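Local coordinates for solute-binding protein (Thermoactinomyces vulgaris, PDB 2ZYO), which binds maltodextrins and cyclodextrins, here holding maltotetraose, and probably hands them to a membrane transporter for sugar uptake, at residues N172-T177 against V358-I363; Y176-F181 against A186-E191; P206-G211 against Q379-A384. All coordinates share one frame; numbering follows the deposited sequence.

Contact 1. Residues N172-T177 against V358-I363; sequences NNFYYT and VVWEPI. With GLC (alpha-D-glucopyranose), chain B; GLC (alpha-D-glucopyranose), chain C.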
loop_
_atom_site.group_PDB
_atom_site.type_symbol
_atom_site.label_atom_id
_atom_site.label_comp_id
_atom_site.label_asym_id
_atom_site.label_seq_id
_atom_site.Cartn_x
_atom_site.Cartn_y
_atom_site.Cartn_z
ATOM N N ASN A 172 -13.643 -9.818 -4.485
ATOM C CA ASN A 172 -13.126 -10.476 -5.684
ATOM C C ASN A 172 -11.759 -9.926 -6.102
ATOM O O ASN A 172 -11.302 -10.141 -7.226
ATOM C CB ASN A 172 -14.139 -10.376 -6.835
ATOM C CG ASN A 172 -14.513 -8.936 -7.174
ATOM O OD1 ASN A 172 -14.046 -7.985 -6.543
ATOM N ND2 ASN A 172 -15.362 -8.775 -8.184
ATOM N N ASN A 173 -11.118 -9.221 -5.174
ATOM C CA ASN A 173 -9.832 -8.575 -5.413
ATOM C C ASN A 173 -8.850 -9.003 -4.329
ATOM O O ASN A 173 -9.063 -8.718 -3.150
ATOM C CB ASN A 173 -10.016 -7.051 -5.417
ATOM C CG ASN A 173 -8.761 -6.291 -5.836
ATOM O OD1 ASN A 173 -7.633 -6.748 -5.643
ATOM N ND2 ASN A 173 -8.962 -5.101 -6.395
ATOM N N PHE A 174 -7.788 -9.694 -4.740
ATOM C CA PHE A 174 -6.793 -10.259 -3.819
ATOM C C PHE A 174 -6.114 -9.217 -2.930
ATOM O O PHE A 174 -5.717 -9.524 -1.803
ATOM C CB PHE A 174 -5.751 -11.062 -4.603
ATOM C CG PHE A 174 -4.702 -11.726 -3.745
ATOM C CD1 PHE A 174 -5.048 -12.712 -2.823
ATOM C CD2 PHE A 174 -3.359 -11.381 -3.883
ATOM C CE1 PHE A 174 -4.075 -13.333 -2.042
ATOM C CE2 PHE A 174 -2.380 -11.999 -3.107
ATOM C CZ PHE A 174 -2.740 -12.976 -2.185
ATOM N N TYR A 175 -5.981 -7.988 -3.426
ATOM C CA TYR A 175 -5.437 -6.919 -2.595
ATOM C C TYR A 175 -6.245 -6.774 -1.299
ATOM O O TYR A 175 -5.681 -6.573 -0.218
ATOM C CB TYR A 175 -5.378 -5.578 -3.348
ATOM C CG TYR A 175 -4.904 -4.464 -2.443
ATOM C CD1 TYR A 175 -3.545 -4.267 -2.207
ATOM C CD2 TYR A 175 -5.818 -3.645 -1.778
ATOM C CE1 TYR A 175 -3.104 -3.266 -1.348
ATOM C CE2 TYR A 175 -5.388 -2.642 -0.916
ATOM C CZ TYR A 175 -4.030 -2.461 -0.705
ATOM O OH TYR A 175 -3.605 -1.474 0.150
ATOM N N TYR A 176 -7.566 -6.887 -1.421
ATOM C CA TYR A 176 -8.474 -6.693 -0.297
ATOM C C TYR A 176 -8.654 -7.955 0.538
ATOM O O TYR A 176 -8.771 -7.884 1.764
ATOM C CB TYR A 176 -9.830 -6.172 -0.793
ATOM C CG TYR A 176 -9.748 -4.776 -1.370
ATOM C CD1 TYR A 176 -9.975 -3.658 -0.569
ATOM C CD2 TYR A 176 -9.424 -4.570 -2.714
ATOM C CE1 TYR A 176 -9.889 -2.370 -1.089
ATOM C CE2 TYR A 176 -9.333 -3.283 -3.243
ATOM C CZ TYR A 176 -9.572 -2.189 -2.424
ATOM O OH TYR A 176 -9.489 -0.913 -2.933
ATOM N N THR A 177 -8.655 -9.107 -0.128
ATOM C CA THR A 177 -8.912 -10.382 0.538
ATOM C C THR A 177 -7.655 -11.015 1.119
ATOM O O THR A 177 -7.729 -12.075 1.743
ATOM C CB THR A 177 -9.559 -11.395 -0.418
ATOM O OG1 THR A 177 -8.657 -11.666 -1.495
ATOM C CG2 THR A 177 -10.863 -10.855 -0.969
ATOM N N VAL A 358 2.682 -9.920 -12.379
ATOM C CA VAL A 358 1.852 -10.833 -13.170
ATOM C C VAL A 358 0.993 -11.761 -12.302
ATOM O O VAL A 358 0.308 -12.644 -12.819
ATOM C CB VAL A 358 2.691 -11.654 -14.187
ATOM C CG1 VAL A 358 3.357 -10.728 -15.203
ATOM C CG2 VAL A 358 3.723 -12.524 -13.477
ATOM N N VAL A 359 1.034 -11.553 -10.987
ATOM C CA VAL A 359 0.227 -12.343 -10.054
ATOM C C VAL A 359 -1.213 -11.826 -9.984
ATOM O O VAL A 359 -2.156 -12.621 -9.952
ATOM C CB VAL A 359 0.866 -12.399 -8.634
ATOM C CG1 VAL A 359 -0.122 -12.939 -7.592
ATOM C CG2 VAL A 359 2.124 -13.247 -8.654
ATOM N N TRP A 360 -1.369 -10.502 -9.984
ATOM C CA TRP A 360 -2.669 -9.856 -9.766
ATOM C C TRP A 360 -3.777 -10.344 -10.700
ATOM O O TRP A 360 -4.850 -10.727 -10.235
ATOM C CB TRP A 360 -2.552 -8.329 -9.849
ATOM C CG TRP A 360 -1.600 -7.728 -8.858
ATOM C CD1 TRP A 360 -0.381 -7.179 -9.127
ATOM C CD2 TRP A 360 -1.785 -7.618 -7.440
ATOM N NE1 TRP A 360 0.206 -6.728 -7.969
ATOM C CE2 TRP A 360 -0.633 -6.988 -6.917
ATOM C CE3 TRP A 360 -2.811 -7.991 -6.559
ATOM C CZ2 TRP A 360 -0.477 -6.717 -5.551
ATOM C CZ3 TRP A 360 -2.655 -7.723 -5.201
ATOM C CH2 TRP A 360 -1.496 -7.092 -4.712
ATOM N N GLU A 361 -3.518 -10.329 -12.008
ATOM C CA GLU A 361 -4.534 -10.703 -13.001
ATOM C C GLU A 361 -5.091 -12.126 -12.792
ATOM O O GLU A 361 -6.302 -12.280 -12.620
ATOM C CB GLU A 361 -4.012 -10.496 -14.434
ATOM C CG GLU A 361 -5.045 -10.733 -15.539
ATOM C CD GLU A 361 -4.433 -10.733 -16.934
ATOM O OE1 GLU A 361 -3.483 -9.958 -17.178
ATOM O OE2 GLU A 361 -4.906 -11.509 -17.790
ATOM N N PRO A 362 -4.218 -13.158 -12.799
ATOM C CA PRO A 362 -4.672 -14.538 -12.575
ATOM C C PRO A 362 -5.350 -14.772 -11.221
ATOM O O PRO A 362 -6.357 -15.480 -11.161
ATOM C CB PRO A 362 -3.381 -15.362 -12.667
ATOM C CG PRO A 362 -2.419 -14.504 -13.384
ATOM C CD PRO A 362 -2.765 -13.102 -13.045
ATOM N N ILE A 363 -4.813 -14.193 -10.147
ATOM C CA ILE A 363 -5.405 -14.407 -8.822
ATOM C C ILE A 363 -6.778 -13.738 -8.684
ATOM O O ILE A 363 -7.684 -14.299 -8.061
ATOM C CB ILE A 363 -4.444 -14.043 -7.640
ATOM C CG1 ILE A 363 -4.966 -14.612 -6.310
ATOM C CG2 ILE A 363 -4.215 -12.539 -7.533
ATOM C CD1 ILE A 363 -4.971 -16.130 -6.241
HETATM C C1 GLC B . -3.200 -3.247 -5.848
HETATM C C2 GLC B . -1.892 -3.202 -6.641
HETATM C C3 GLC B . -2.187 -3.297 -8.136
HETATM C C4 GLC B . -3.012 -4.552 -8.434
HETATM C C5 GLC B . -4.276 -4.564 -7.567
HETATM C C6 GLC B . -5.072 -5.844 -7.714
HETATM O O2 GLC B . -1.208 -1.991 -6.366
HETATM O O3 GLC B . -0.970 -3.335 -8.864
HETATM O O4 GLC B . -3.373 -4.573 -9.807
HETATM O O5 GLC B . -3.931 -4.430 -6.169
HETATM O O6 GLC B . -6.397 -5.575 -8.144
HETATM C C1 GLC C . -5.687 0.921 -3.673
HETATM C C2 GLC C . -4.144 0.782 -3.604
HETATM C C3 GLC C . -3.567 -0.110 -4.724
HETATM C C4 GLC C . -4.389 -1.386 -4.907
HETATM C C5 GLC C . -5.867 -1.033 -5.052
HETATM C C6 GLC C . -6.759 -2.252 -5.235
HETATM O O1 GLC C . -6.080 1.766 -4.696
HETATM O O2 GLC C . -3.532 2.069 -3.657
HETATM O O3 GLC C . -2.229 -0.467 -4.404
HETATM O O4 GLC C . -3.938 -2.081 -6.085
HETATM O O5 GLC C . -6.318 -0.354 -3.865
HETATM O O6 GLC C . -7.097 -2.450 -6.600
#

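Contact 2. Residues Y176-F181 against A186-E191; sequences YTYFLF and AAVFKE. With GLC (alpha-D-glucopyranose), chain C.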
loop_
_atom_site.group_PDB
_atom_site.type_symbol
_atom_site.label_atom_id
_atom_site.label_comp_id
_atom_site.label_asym_id
_atom_site.label_seq_id
_atom_site.Cartn_x
_atom_site.Cartn_y
_atom_site.Cartn_z
ATOM N N TYR A 176 -7.566 -6.887 -1.421
ATOM C CA TYR A 176 -8.474 -6.693 -0.297
ATOM C C TYR A 176 -8.654 -7.955 0.538
ATOM O O TYR A 176 -8.771 -7.884 1.764
ATOM C CB TYR A 176 -9.830 -6.172 -0.793
ATOM C CG TYR A 176 -9.748 -4.776 -1.370
ATOM C CD1 TYR A 176 -9.975 -3.658 -0.569
ATOM C CD2 TYR A 176 -9.424 -4.570 -2.714
ATOM C CE1 TYR A 176 -9.889 -2.370 -1.089
ATOM C CE2 TYR A 176 -9.333 -3.283 -3.243
ATOM C CZ TYR A 176 -9.572 -2.189 -2.424
ATOM O OH TYR A 176 -9.489 -0.913 -2.933
ATOM N N THR A 177 -8.655 -9.107 -0.128
ATOM C CA THR A 177 -8.912 -10.382 0.538
ATOM C C THR A 177 -7.655 -11.015 1.119
ATOM O O THR A 177 -7.729 -12.075 1.743
ATOM C CB THR A 177 -9.559 -11.395 -0.418
ATOM O OG1 THR A 177 -8.657 -11.666 -1.495
ATOM C CG2 THR A 177 -10.863 -10.855 -0.969
ATOM N N TYR A 178 -6.504 -10.373 0.924
ATOM C CA TYR A 178 -5.242 -10.924 1.421
ATOM C C TYR A 178 -5.315 -11.383 2.878
ATOM O O TYR A 178 -4.800 -12.455 3.213
ATOM C CB TYR A 178 -4.082 -9.944 1.239
ATOM C CG TYR A 178 -2.775 -10.483 1.777
ATOM C CD1 TYR A 178 -2.137 -11.556 1.159
ATOM C CD2 TYR A 178 -2.188 -9.934 2.916
ATOM C CE1 TYR A 178 -0.941 -12.063 1.651
ATOM C CE2 TYR A 178 -0.993 -10.436 3.417
ATOM C CZ TYR A 178 -0.377 -11.499 2.779
ATOM O OH TYR A 178 0.812 -12.006 3.262
ATOM N N PHE A 179 -5.962 -10.590 3.735
ATOM C CA PHE A 179 -6.038 -10.924 5.161
ATOM C C PHE A 179 -6.661 -12.296 5.411
ATOM O O PHE A 179 -6.289 -12.981 6.361
ATOM C CB PHE A 179 -6.725 -9.817 5.980
ATOM C CG PHE A 179 -8.232 -9.835 5.920
ATOM C CD1 PHE A 179 -8.973 -10.429 6.940
ATOM C CD2 PHE A 179 -8.911 -9.238 4.860
ATOM C CE1 PHE A 179 -10.369 -10.441 6.899
ATOM C CE2 PHE A 179 -10.307 -9.247 4.806
ATOM C CZ PHE A 179 -11.039 -9.848 5.830
ATOM N N LEU A 180 -7.591 -12.694 4.542
ATOM C CA LEU A 180 -8.224 -14.012 4.640
ATOM C C LEU A 180 -7.240 -15.135 4.326
ATOM O O LEU A 180 -7.286 -16.196 4.948
ATOM C CB LEU A 180 -9.448 -14.104 3.723
ATOM C CG LEU A 180 -10.619 -13.161 4.028
ATOM C CD1 LEU A 180 -11.635 -13.156 2.892
ATOM C CD2 LEU A 180 -11.292 -13.524 5.346
ATOM N N PHE A 181 -6.354 -14.898 3.360
ATOM C CA PHE A 181 -5.316 -15.863 3.004
ATOM C C PHE A 181 -4.221 -15.912 4.066
ATOM O O PHE A 181 -3.807 -16.992 4.490
ATOM C CB PHE A 181 -4.733 -15.542 1.625
ATOM C CG PHE A 181 -5.687 -15.809 0.492
ATOM C CD1 PHE A 181 -5.625 -17.003 -0.214
ATOM C CD2 PHE A 181 -6.651 -14.869 0.135
ATOM C CE1 PHE A 181 -6.504 -17.261 -1.265
ATOM C CE2 PHE A 181 -7.541 -15.116 -0.915
ATOM C CZ PHE A 181 -7.465 -16.313 -1.616
ATOM N N ALA A 186 -1.276 -18.685 4.393
ATOM C CA ALA A 186 -0.914 -18.668 2.977
ATOM C C ALA A 186 -0.009 -17.490 2.635
ATOM O O ALA A 186 -0.177 -16.390 3.168
ATOM C CB ALA A 186 -2.161 -18.643 2.108
ATOM N N ALA A 187 0.947 -17.736 1.742
ATOM C CA ALA A 187 1.863 -16.705 1.260
ATOM C C ALA A 187 1.782 -16.606 -0.262
ATOM O O ALA A 187 1.383 -17.563 -0.931
ATOM C CB ALA A 187 3.287 -17.019 1.701
ATOM N N VAL A 188 2.151 -15.449 -0.808
ATOM C CA VAL A 188 2.240 -15.287 -2.261
ATOM C C VAL A 188 3.496 -15.994 -2.774
ATOM O O VAL A 188 3.405 -16.919 -3.583
ATOM C CB VAL A 188 2.249 -13.801 -2.698
ATOM C CG1 VAL A 188 2.192 -13.703 -4.215
ATOM C CG2 VAL A 188 1.083 -13.040 -2.071
ATOM N N PHE A 189 4.657 -15.550 -2.296
ATOM C CA PHE A 189 5.937 -16.197 -2.584
ATOM C C PHE A 189 6.576 -16.633 -1.273
ATOM O O PHE A 189 6.431 -15.953 -0.256
ATOM C CB PHE A 189 6.891 -15.238 -3.305
ATOM C CG PHE A 189 6.374 -14.724 -4.620
ATOM C CD1 PHE A 189 6.403 -15.526 -5.759
ATOM C CD2 PHE A 189 5.881 -13.427 -4.727
ATOM C CE1 PHE A 189 5.934 -15.048 -6.981
ATOM C CE2 PHE A 189 5.409 -12.943 -5.944
ATOM C CZ PHE A 189 5.437 -13.755 -7.071
ATOM N N LYS A 190 7.285 -17.759 -1.297
ATOM C CA LYS A 190 8.021 -18.212 -0.118
ATOM C C LYS A 190 9.155 -17.242 0.200
ATOM O O LYS A 190 9.993 -16.950 -0.656
ATOM C CB LYS A 190 8.562 -19.631 -0.320
ATOM C CG LYS A 190 9.457 -20.155 0.809
ATOM C CD LYS A 190 8.708 -20.306 2.130
ATOM C CE LYS A 190 9.584 -20.938 3.206
ATOM N NZ LYS A 190 10.812 -20.140 3.496
ATOM N N GLU A 191 9.158 -16.746 1.433
ATOM C CA GLU A 191 10.160 -15.790 1.890
ATOM C C GLU A 191 11.262 -16.485 2.677
ATOM O O GLU A 191 10.993 -17.325 3.541
ATOM C CB GLU A 191 9.508 -14.699 2.746
ATOM C CG GLU A 191 10.413 -13.505 3.043
ATOM C CD GLU A 191 9.676 -12.350 3.701
ATOM O OE1 GLU A 191 8.632 -11.913 3.167
ATOM O OE2 GLU A 191 10.148 -11.867 4.750
HETATM C C1 GLC C . -5.687 0.921 -3.673
HETATM C C2 GLC C . -4.144 0.782 -3.604
HETATM C C3 GLC C . -3.567 -0.110 -4.724
HETATM C C4 GLC C . -4.389 -1.386 -4.907
HETATM C C5 GLC C . -5.867 -1.033 -5.052
HETATM C C6 GLC C . -6.759 -2.252 -5.235
HETATM O O1 GLC C . -6.080 1.766 -4.696
HETATM O O2 GLC C . -3.532 2.069 -3.657
HETATM O O3 GLC C . -2.229 -0.467 -4.404
HETATM O O4 GLC C . -3.938 -2.081 -6.085
HETATM O O5 GLC C . -6.318 -0.354 -3.865
HETATM O O6 GLC C . -7.097 -2.450 -6.600
HETATM O O HOH W 1 1.078 -14.391 4.365
#

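Contact 3. Residues P206-G211 against Q379-A384; sequences PEAVQG and QALNDA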
loop_
_atom_site.group_PDB
_atom_site.type_symbol
_atom_site.label_atom_id
_atom_site.label_comp_id
_atom_site.label_asym_id
_atom_site.label_seq_id
_atom_site.Cartn_x
_atom_site.Cartn_y
_atom_site.Cartn_z
ATOM N N PRO A 206 -2.658 -25.838 0.499
ATOM C CA PRO A 206 -3.875 -26.101 1.273
ATOM C C PRO A 206 -4.322 -24.867 2.062
ATOM O O PRO A 206 -5.523 -24.603 2.165
ATOM C CB PRO A 206 -3.448 -27.219 2.230
ATOM C CG PRO A 206 -2.326 -27.896 1.541
ATOM C CD PRO A 206 -1.593 -26.813 0.808
ATOM N N GLU A 207 -3.356 -24.116 2.590
ATOM C CA GLU A 207 -3.628 -22.860 3.288
ATOM C C GLU A 207 -4.364 -21.868 2.387
ATOM O O GLU A 207 -5.322 -21.226 2.817
ATOM C CB GLU A 207 -2.328 -22.232 3.803
ATOM C CG GLU A 207 -1.645 -22.995 4.937
ATOM C CD GLU A 207 -0.739 -24.130 4.473
ATOM O OE1 GLU A 207 -0.702 -24.445 3.262
ATOM O OE2 GLU A 207 -0.058 -24.719 5.341
ATOM N N ALA A 208 -3.915 -21.758 1.138
ATOM C CA ALA A 208 -4.534 -20.848 0.175
ATOM C C ALA A 208 -5.968 -21.256 -0.149
ATOM O O ALA A 208 -6.850 -20.401 -0.293
ATOM C CB ALA A 208 -3.698 -20.768 -1.089
ATOM N N VAL A 209 -6.199 -22.564 -0.257
ATOM C CA VAL A 209 -7.540 -23.087 -0.499
ATOM C C VAL A 209 -8.470 -22.683 0.648
ATOM O O VAL A 209 -9.595 -22.247 0.412
ATOM C CB VAL A 209 -7.532 -24.622 -0.710
ATOM C CG1 VAL A 209 -8.949 -25.171 -0.800
ATOM C CG2 VAL A 209 -6.740 -24.977 -1.969
ATOM N N GLN A 210 -7.984 -22.793 1.883
ATOM C CA GLN A 210 -8.768 -22.374 3.050
ATOM C C GLN A 210 -9.102 -20.882 3.006
ATOM O O GLN A 210 -10.195 -20.472 3.409
ATOM C CB GLN A 210 -8.055 -22.732 4.359
ATOM C CG GLN A 210 -7.767 -24.225 4.536
ATOM C CD GLN A 210 -9.020 -25.082 4.515
ATOM O OE1 GLN A 210 -9.182 -25.945 3.649
ATOM N NE2 GLN A 210 -9.913 -24.846 5.463
ATOM N N GLY A 211 -8.157 -20.079 2.517
ATOM C CA GLY A 211 -8.373 -18.646 2.323
ATOM C C GLY A 211 -9.452 -18.372 1.290
ATOM O O GLY A 211 -10.355 -17.566 1.523
ATOM N N GLN A 379 -9.754 -25.664 -7.882
ATOM C CA GLN A 379 -9.630 -25.603 -9.342
ATOM C C GLN A 379 -9.169 -24.225 -9.816
ATOM O O GLN A 379 -8.278 -24.120 -10.661
ATOM C CB GLN A 379 -10.960 -25.964 -10.017
ATOM C CG GLN A 379 -11.377 -27.428 -9.898
ATOM C CD GLN A 379 -12.836 -27.665 -10.276
ATOM O OE1 GLN A 379 -13.677 -26.766 -10.175
ATOM N NE2 GLN A 379 -13.141 -28.883 -10.709
ATOM N N ALA A 380 -9.779 -23.176 -9.263
ATOM C CA ALA A 380 -9.459 -21.801 -9.643
ATOM C C ALA A 380 -8.029 -21.424 -9.268
ATOM O O ALA A 380 -7.330 -20.777 -10.052
ATOM C CB ALA A 380 -10.450 -20.830 -9.026
ATOM N N LEU A 381 -7.597 -21.838 -8.077
ATOM C CA LEU A 381 -6.246 -21.535 -7.607
ATOM C C LEU A 381 -5.186 -22.304 -8.387
ATOM O O LEU A 381 -4.144 -21.746 -8.726
ATOM C CB LEU A 381 -6.106 -21.805 -6.106
ATOM C CG LEU A 381 -6.850 -20.868 -5.147
ATOM C CD1 LEU A 381 -6.705 -21.371 -3.725
ATOM C CD2 LEU A 381 -6.370 -19.424 -5.264
ATOM N N ASN A 382 -5.458 -23.577 -8.671
ATOM C CA ASN A 382 -4.559 -24.392 -9.486
ATOM C C ASN A 382 -4.345 -23.786 -10.867
ATOM O O ASN A 382 -3.212 -23.704 -11.346
ATOM C CB ASN A 382 -5.079 -25.827 -9.604
ATOM C CG ASN A 382 -4.760 -26.668 -8.381
ATOM O OD1 ASN A 382 -3.937 -26.292 -7.541
ATOM N ND2 ASN A 382 -5.406 -27.826 -8.281
ATOM N N ASP A 383 -5.441 -23.351 -11.489
ATOM C CA ASP A 383 -5.392 -22.689 -12.791
ATOM C C ASP A 383 -4.638 -21.364 -12.736
ATOM O O ASP A 383 -3.834 -21.069 -13.620
ATOM C CB ASP A 383 -6.805 -22.457 -13.333
ATOM C CG ASP A 383 -7.475 -23.735 -13.804
ATOM O OD1 ASP A 383 -6.828 -24.805 -13.798
ATOM O OD2 ASP A 383 -8.661 -23.662 -14.185
ATOM N N ALA A 384 -4.900 -20.577 -11.695
ATOM C CA ALA A 384 -4.269 -19.267 -11.531
ATOM C C ALA A 384 -2.756 -19.375 -11.374
ATOM O O ALA A 384 -2.013 -18.609 -11.990
ATOM C CB ALA A 384 -4.875 -18.521 -10.348
#

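Contact 1. Residues N172-T177 against V358-I363
W360 is the first residue of V358-I363 to meet N172-T177, and it joins the sugar to that segment. Its CG lies beside its backbone N (chi1 -59°), which brings the end of the indole nearer the other segment than its CB bond would suggest. C4 of the chain B glucose stands 3.4 Å above the W360 plane, offset toward the rim. The sugar C6 comes within 3.3 Å of W360 CE3. The CZ3 rim of the indole then meets Y175: Y175 N lies at the edge of the indole, near its plane, and Y175 CB is 3.9 Å from W360 CZ3. The Y175 ring turns one face to C4 of the chain C glucose, which lies over its centre. F174 crosses W360 at about a right angle, with F174 CD2 4.0 Å from W360 CZ3. One helical turn on, I363 covers a face of the F174 ring with CG1, a CH-pi contact. Its other branch, CG2, is 3.6 Å from F174 CB. With F174 CG anti to the backbone N (chi1 -178°), the ring lies with a face under I363. N173 does two jobs beside this packing. Its OD1 caps the helix at Y175 N and also accepts from O6 of the chain B glucose, at 3.0 Å. Its ND2 donates to O6 of the chain C glucose, 3.2 Å away, and to E170. Aromatic faces under sugar rings, with polar side chains gripping the hydroxyls, are typical of the carbohydrate cleft of bacterial solute-binding proteins.

Contact 2. Residues Y176-F181 against A186-E191
F181, in the last turns of helix 174-183, faces A186 in the loop that follows. The CB bond of each points at the other segment, and F181 CB lies 4.1 Å from A186 CB. The F181 ring then leads away, since its CG is beside the backbone N (chi1 -70°), and the A186 methyl meets it at the edge. The backbones are tied as well: A186 N donates to F181 O at 3.0 Å, from above the carbonyl plane. Y178 reaches the same loop further out. Its CE1 touches V188 CG2 at 4.3 Å, and its ring also stacks on F278. A single water links Y178 OH to A186 O, 2.6 Å from each, and donates to the carbonyl. At the other end of the segment Y176 turns to the sugar, with CE2 3.4 Å from C6 of the chain C glucose and OH bonded to N247. A leucine in place of Y176 would probably leave N247 without this hydroxyl partner and lose the aromatic contact with the sugar C6. Both backbone polar groups of A186 are thus bonded, N directly and O through water. The apolar contacts beside them are few, so hydrogen bonding probably does much to fix this loop against the helix.

Contact 3. Residues P206-G211 against Q379-A384
L381 meets A208 and V209 through one methyl, and apolar side-chain packing is the first kind of interaction. CD1 of L381 is 4.0 Å from A208 CB and equally far from V209 CG2. The CB bonds of A208 and L381 point at the opposing helix. V209 meets L381 obliquely, using the branch that lies beside its own backbone N. L381 CG is also beside its backbone N (chi1 -70°), and the chain then extends through chi2 (174°) to carry CD1 across to helix 206-220.

The second kind of contact is between this methyl and the backbone. CD1 rests over the flat peptide that joins A208 to V209. It lies 3.6 Å from A208 O and 3.7 Å from V209 N. The small side chain of A208 probably helps the leucine come this near the main chain.

No hydrogen bond crosses between the two segments. Polar groups work at their margins instead. N382 OD1 is bonded to N204 ND2, just before helix 206-220, and S205 OG is bonded to A208 N in its first turn. The other methyl of L381, CD2, packs on I363 of helix 360-371. This is plain helix-to-helix packing, in which a leucine from the C-terminal helix 377-394 lies on helix 206-220, in the helical layers of an alpha/beta solute-binding fold.

All three contacts are mainly buried, but they differ in depth and chemistry. Contacts 1 and 2 lie about 14 Å from the chain centre and contact 3 about 24 Å, measured between centres. Contacts 1 and 2 share helix 174-183, whose start serves the sugar and whose end meets the following loop. Contact 1 is aromatic and sugar-bound, contact 2 relies on backbone and water bonds, and contact 3 has no hydrogen bond between its segments. They form one continuous body. F174 packs edge-to-face on F181, I363 touches L381, and A186 sits against the first turn of helix 206-220. Packing thus runs from the sugar site out to the C-terminal helix.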